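Local coordinates for protein aminoglycoside acetyltransferase meta-AAC0020 (Uncultured bacterium, PDB 5F47) that probably transfers an acetyl group from acetyl-coenzyme A to aminoglycoside antibiotics, as a GNAT-fold enzyme linked to antibiotic resistance, at residues B[23-31]-B[66-74]. Numbering follows the deposited sequence. Where two conformers were deposited one is given.
Sequences KFIQLIRLF and NKIVGGLTS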
ATOM      1  N   LYS B  23      10.313 -13.186  16.832  1.00 22.70           N
ATOM      2  CA  LYS B  23       8.915 -12.809  17.007  1.00 21.82           C
ATOM      3  C   LYS B  23       8.256 -12.521  15.664  1.00 20.36           C
ATOM      4  O   LYS B  23       7.073 -12.793  15.486  1.00 18.67           O
ATOM      5  CB  LYS B  23       8.788 -11.602  17.939  1.00 21.62           C
ATOM      6  CG  LYS B  23       9.022 -11.958  19.403  1.00 24.85           C
ATOM      7  CD  LYS B  23       9.040 -10.714  20.276  1.00 25.35           C
ATOM      8  CE  LYS B  23       9.337 -11.060  21.732  1.00 29.83           C
ATOM      9  NZ  LYS B  23       9.577  -9.833  22.542  1.00 32.71           N
ATOM     10  N   PHE B  24       9.020 -11.976  14.718  1.00 18.97           N
ATOM     11  CA  PHE B  24       8.501 -11.708  13.377  1.00 17.83           C
ATOM     12  C   PHE B  24       8.094 -13.030  12.711  1.00 17.52           C
ATOM     13  O   PHE B  24       7.003 -13.135  12.143  1.00 16.31           O
ATOM     14  CB  PHE B  24       9.563 -10.970  12.557  1.00 18.79           C
ATOM     15  CG  PHE B  24       9.089 -10.417  11.225  1.00 18.52           C
ATOM     16  CD1 PHE B  24       7.751 -10.130  10.964  1.00 16.91           C
ATOM     17  CD2 PHE B  24      10.023 -10.175  10.226  1.00 18.71           C
ATOM     18  CE1 PHE B  24       7.365  -9.617   9.713  1.00 16.93           C
ATOM     19  CE2 PHE B  24       9.660  -9.657   9.004  1.00 18.11           C
ATOM     20  CZ  PHE B  24       8.333  -9.381   8.735  1.00 16.37           C
ATOM     21  N   ILE B  25       8.953 -14.036  12.828  1.00 19.29           N
ATOM     22  CA  ILE B  25       8.659 -15.357  12.272  1.00 18.93           C
ATOM     23  C   ILE B  25       7.446 -15.973  12.960  1.00 19.65           C
ATOM     24  O   ILE B  25       6.581 -16.548  12.290  1.00 18.31           O
ATOM     25  CB  ILE B  25       9.887 -16.277  12.376  1.00 20.98           C
ATOM     26  CG1 ILE B  25      10.950 -15.776  11.398  1.00 20.41           C
ATOM     27  CG2 ILE B  25       9.529 -17.744  12.060  1.00 21.67           C
ATOM     28  CD1 ILE B  25      12.277 -16.506  11.497  1.00 23.56           C
ATOM     29  N   GLN B  26       7.350 -15.835  14.282  1.00 20.35           N
ATOM     30  CA  GLN B  26       6.146 -16.294  14.988  1.00 21.28           C
ATOM     31  C   GLN B  26       4.889 -15.625  14.444  1.00 18.75           C
ATOM     32  O   GLN B  26       3.858 -16.284  14.251  1.00 18.89           O
ATOM     33  CB  GLN B  26       6.246 -16.024  16.489  1.00 25.42           C
ATOM     34  CG  GLN B  26       7.139 -16.951  17.270  1.00 32.67           C
ATOM     35  CD  GLN B  26       7.159 -16.569  18.740  1.00 38.74           C
ATOM     36  OE1 GLN B  26       6.129 -16.616  19.424  1.00 40.79           O
ATOM     37  NE2 GLN B  26       8.326 -16.162  19.228  1.00 41.07           N
ATOM     38  N   LEU B  27       4.960 -14.316  14.197  1.00 17.75           N
ATOM     39  CA  LEU B  27       3.809 -13.610  13.649  1.00 16.53           C
ATOM     40  C   LEU B  27       3.459 -14.122  12.254  1.00 15.98           C
ATOM     41  O   LEU B  27       2.287 -14.317  11.940  1.00 16.47           O
ATOM     42  CB  LEU B  27       4.058 -12.099  13.601  1.00 15.68           C
ATOM     43  CG  LEU B  27       2.853 -11.310  13.072  1.00 17.02           C
ATOM     44  CD1 LEU B  27       1.613 -11.513  13.955  1.00 18.44           C
ATOM     45  CD2 LEU B  27       3.186  -9.826  12.943  1.00 17.19           C
ATOM     46  N   ILE B  28       4.478 -14.355  11.429  1.00 15.80           N
ATOM     47  CA  ILE B  28       4.246 -14.837  10.074  1.00 16.50           C
ATOM     48  C   ILE B  28       3.572 -16.214  10.133  1.00 16.68           C
ATOM     49  O   ILE B  28       2.640 -16.478   9.377  1.00 17.14           O
ATOM     50  CB  ILE B  28       5.552 -14.887   9.276  1.00 14.35           C
ATOM     51  CG1 ILE B  28       6.067 -13.463   9.041  1.00 15.28           C
ATOM     52  CG2 ILE B  28       5.331 -15.596   7.933  1.00 18.24           C
ATOM     53  CD1 ILE B  28       7.536 -13.401   8.630  1.00 17.13           C
ATOM     54  N   ARG B  29       4.000 -17.074  11.057  1.00 16.68           N
ATOM     55  CA  ARG B  29       3.323 -18.361  11.234  1.00 18.08           C
ATOM     56  C   ARG B  29       1.890 -18.192  11.720  1.00 17.89           C
ATOM     57  O   ARG B  29       1.019 -18.976  11.366  1.00 20.60           O
ATOM     58  CB  ARG B  29       4.084 -19.260  12.211  1.00 20.80           C
ATOM     59  CG  ARG B  29       5.444 -19.722  11.690  1.00 22.64           C
ATOM     60  CD  ARG B  29       5.329 -20.424  10.340  1.00 24.68           C
ATOM     61  NE  ARG B  29       6.595 -21.034   9.941  1.00 25.53           N
ATOM     62  CZ  ARG B  29       6.790 -21.650   8.779  1.00 27.14           C
ATOM     63  NH1 ARG B  29       5.801 -21.743   7.891  1.00 27.02           N
ATOM     64  NH2 ARG B  29       7.978 -22.169   8.503  1.00 28.86           N
ATOM     65  N   LEU B  30       1.642 -17.179  12.551  1.00 17.50           N
ATOM     66  CA  LEU B  30       0.281 -16.910  12.991  0.54 18.41           C
ATOM     67  C   LEU B  30      -0.585 -16.510  11.796  1.00 16.88           C
ATOM     68  O   LEU B  30      -1.724 -16.969  11.665  1.00 18.47           O
ATOM     69  CB  LEU B  30       0.272 -15.829  14.069  0.54 18.49           C
ATOM     70  CG  LEU B  30      -1.033 -15.602  14.833  0.54 18.47           C
ATOM     71  CD1 LEU B  30      -0.737 -15.113  16.244  0.54 19.17           C
ATOM     72  CD2 LEU B  30      -1.873 -14.579  14.091  0.54 17.77           C
ATOM     73  N   PHE B  31      -0.042 -15.661  10.923  1.00 15.58           N
ATOM     74  CA  PHE B  31      -0.740 -15.265   9.699  1.00 15.15           C
ATOM     75  C   PHE B  31      -1.065 -16.502   8.850  1.00 15.96           C
ATOM     76  O   PHE B  31      -2.177 -16.644   8.333  1.00 17.16           O
ATOM     77  CB  PHE B  31       0.103 -14.297   8.861  1.00 15.18           C
ATOM     78  CG  PHE B  31       0.234 -12.901   9.429  1.00 15.69           C
ATOM     79  CD1 PHE B  31      -0.677 -12.396  10.343  1.00 16.55           C
ATOM     80  CD2 PHE B  31       1.263 -12.087   8.994  1.00 16.95           C
ATOM     81  CE1 PHE B  31      -0.539 -11.069  10.847  1.00 15.75           C
ATOM     82  CE2 PHE B  31       1.409 -10.798   9.476  1.00 15.75           C
ATOM     83  CZ  PHE B  31       0.505 -10.282  10.393  1.00 15.19           C
ATOM     84  N   ASN B  66       5.756 -14.664  26.497  1.00 60.65           N
ATOM     85  CA  ASN B  66       6.561 -14.424  25.313  1.00 61.28           C
ATOM     86  C   ASN B  66       6.007 -15.198  24.127  1.00 54.46           C
ATOM     87  O   ASN B  66       6.739 -15.546  23.202  1.00 56.12           O
ATOM     88  CB  ASN B  66       8.025 -14.792  25.566  1.00 70.56           C
ATOM     89  CG  ASN B  66       8.991 -13.805  24.933  1.00 75.56           C
ATOM     90  OD1 ASN B  66       9.848 -14.182  24.134  1.00 78.97           O
ATOM     91  ND2 ASN B  66       8.849 -12.531  25.284  1.00 76.49           N
ATOM     92  N   LYS B  67       4.706 -15.466  24.163  1.00 47.99           N
ATOM     93  CA  LYS B  67       4.030 -16.074  23.027  1.00 42.17           C
ATOM     94  C   LYS B  67       3.266 -15.025  22.230  1.00 33.81           C
ATOM     95  O   LYS B  67       2.459 -14.278  22.781  1.00 30.77           O
ATOM     96  CB  LYS B  67       3.072 -17.174  23.472  1.00 46.84           C
ATOM     97  CG  LYS B  67       2.432 -17.913  22.301  1.00 50.60           C
ATOM     98  CD  LYS B  67       1.215 -18.719  22.726  1.00 55.93           C
ATOM     99  CE  LYS B  67       0.734 -19.616  21.593  1.00 60.42           C
ATOM    100  NZ  LYS B  67      -0.682 -20.045  21.772  1.00 63.81           N
ATOM    101  N   ILE B  68       3.527 -14.980  20.929  1.00 30.85           N
ATOM    102  CA  ILE B  68       2.823 -14.082  20.029  1.00 28.02           C
ATOM    103  C   ILE B  68       1.393 -14.573  19.831  1.00 26.62           C
ATOM    104  O   ILE B  68       1.180 -15.707  19.388  1.00 29.17           O
ATOM    105  CB  ILE B  68       3.538 -13.997  18.669  1.00 29.34           C
ATOM    106  CG1 ILE B  68       4.938 -13.402  18.830  1.00 31.13           C
ATOM    107  CG2 ILE B  68       2.704 -13.208  17.672  1.00 28.04           C
ATOM    108  CD1 ILE B  68       4.928 -11.957  19.210  1.00 30.73           C
ATOM    109  N   VAL B  69       0.415 -13.743  20.168  1.00 24.35           N
ATOM    110  CA  VAL B  69      -0.977 -14.149  20.027  1.00 23.41           C
ATOM    111  C   VAL B  69      -1.727 -13.228  19.064  1.00 21.07           C
ATOM    112  O   VAL B  69      -2.928 -13.386  18.824  1.00 21.83           O
ATOM    113  CB  VAL B  69      -1.689 -14.181  21.387  1.00 23.77           C
ATOM    114  CG1 VAL B  69      -1.070 -15.274  22.274  1.00 25.82           C
ATOM    115  CG2 VAL B  69      -1.633 -12.814  22.059  1.00 23.12           C
ATOM    116  N   GLY B  70      -1.006 -12.273  18.495  1.00 19.83           N
ATOM    117  CA  GLY B  70      -1.593 -11.389  17.511  1.00 18.35           C
ATOM    118  C   GLY B  70      -0.568 -10.406  16.995  1.00 17.90           C
ATOM    119  O   GLY B  70       0.496 -10.250  17.584  1.00 19.04           O
ATOM    120  N   GLY B  71      -0.857  -9.766  15.871  1.00 16.41           N
ATOM    121  CA  GLY B  71       0.011  -8.700  15.427  1.00 16.14           C
ATOM    122  C   GLY B  71      -0.443  -8.079  14.134  1.00 14.15           C
ATOM    123  O   GLY B  71      -1.396  -8.562  13.515  1.00 15.42           O
ATOM    124  N   LEU B  72       0.246  -7.019  13.729  1.00 13.38           N
ATOM    125  CA  LEU B  72      -0.046  -6.390  12.454  1.00 15.88           C
ATOM    126  C   LEU B  72       1.240  -5.872  11.845  1.00 15.78           C
ATOM    127  O   LEU B  72       2.229  -5.641  12.532  1.00 15.76           O
ATOM    128  CB  LEU B  72      -1.097  -5.274  12.598  1.00 18.42           C
ATOM    129  CG  LEU B  72      -0.802  -3.941  13.283  1.00 15.85           C
ATOM    130  CD1 LEU B  72       0.085  -3.023  12.438  1.00 15.91           C
ATOM    131  CD2 LEU B  72      -2.134  -3.241  13.593  1.00 16.63           C
ATOM    132  N   THR B  73       1.213  -5.706  10.531  1.00 13.21           N
ATOM    133  CA  THR B  73       2.346  -5.192   9.774  1.00 12.80           C
ATOM    134  C   THR B  73       1.917  -3.891   9.128  1.00 13.01           C
ATOM    135  O   THR B  73       0.744  -3.737   8.761  1.00 13.35           O
ATOM    136  CB  THR B  73       2.794  -6.185   8.700  1.00 13.41           C
ATOM    137  OG1 THR B  73       1.659  -6.517   7.878  1.00 14.64           O
ATOM    138  CG2 THR B  73       3.326  -7.462   9.346  1.00 15.03           C
ATOM    139  N   SER B  74       2.858  -2.958   8.988  1.00 12.73           N
ATOM    140  CA  SER B  74       2.504  -1.658   8.414  1.00 11.46           C
ATOM    141  C   SER B  74       3.680  -1.104   7.597  1.00 12.19           C
ATOM    142  O   SER B  74       4.845  -1.329   7.926  1.00 13.53           O
ATOM    143  CB  SER B  74       2.048  -0.673   9.521  1.00 12.30           C
ATOM    144  OG  SER B  74       3.101  -0.389  10.423  1.00 14.23           O
TER
HETATM  145  O   HOH W   1       8.894 -15.309  21.427  1.00 63.43           O
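In Leu27, chi1 of -178° swings CG anti to the backbone N, and chi2 of 60° then brings CD1 to 3.6 Å from Gly71 CA. Gly71 has no side chain, and the leucine methyl lies directly against its backbone, close to both N and CA. One helical turn further on, Leu30 has a similar chi1 and, in the conformer given, one of two, lays CD1 against the peptide joining Val69 and Gly70, 3.5 Å from Val69 C. Those two residues form a classic beta bulge opposite Ala62. Ile68 stands up from the strand between Lys23, Gln26, Leu27 and Leu30: its CD1 reaches the CB and CG of Lys23, while its CG2 lies 4.2 Å from Leu27 CD1 and, in that same conformer, equally far from Leu30 CD1.

Gln26, extended beyond CG, carries its amide to the strand's beginning. There Ile68 N gives Gln26 OE1 a nearly straight (168°) but weak hydrogen bond of 3.4 Å. At the far end Phe31 meets the strand with its ring edge: Gly71 O and Thr73 CG2 lie near the ring plane, the methyl 3.8 Å from Phe31 CE2. Thr73 OG1 is hydrogen-bonded to Asp91 N and to Tyr80 OH of the second subunit.

Helix and strand segments cross at right angles, their axes 8.4 Å apart, in the packing of a helix across the central GNAT sheet. Strand 67-77 runs antiparallel to both its neighbours; Leu27 also touches Val59 on strand 57-64, and Leu30 and Phe31 reach Ala93 on strand 86-94.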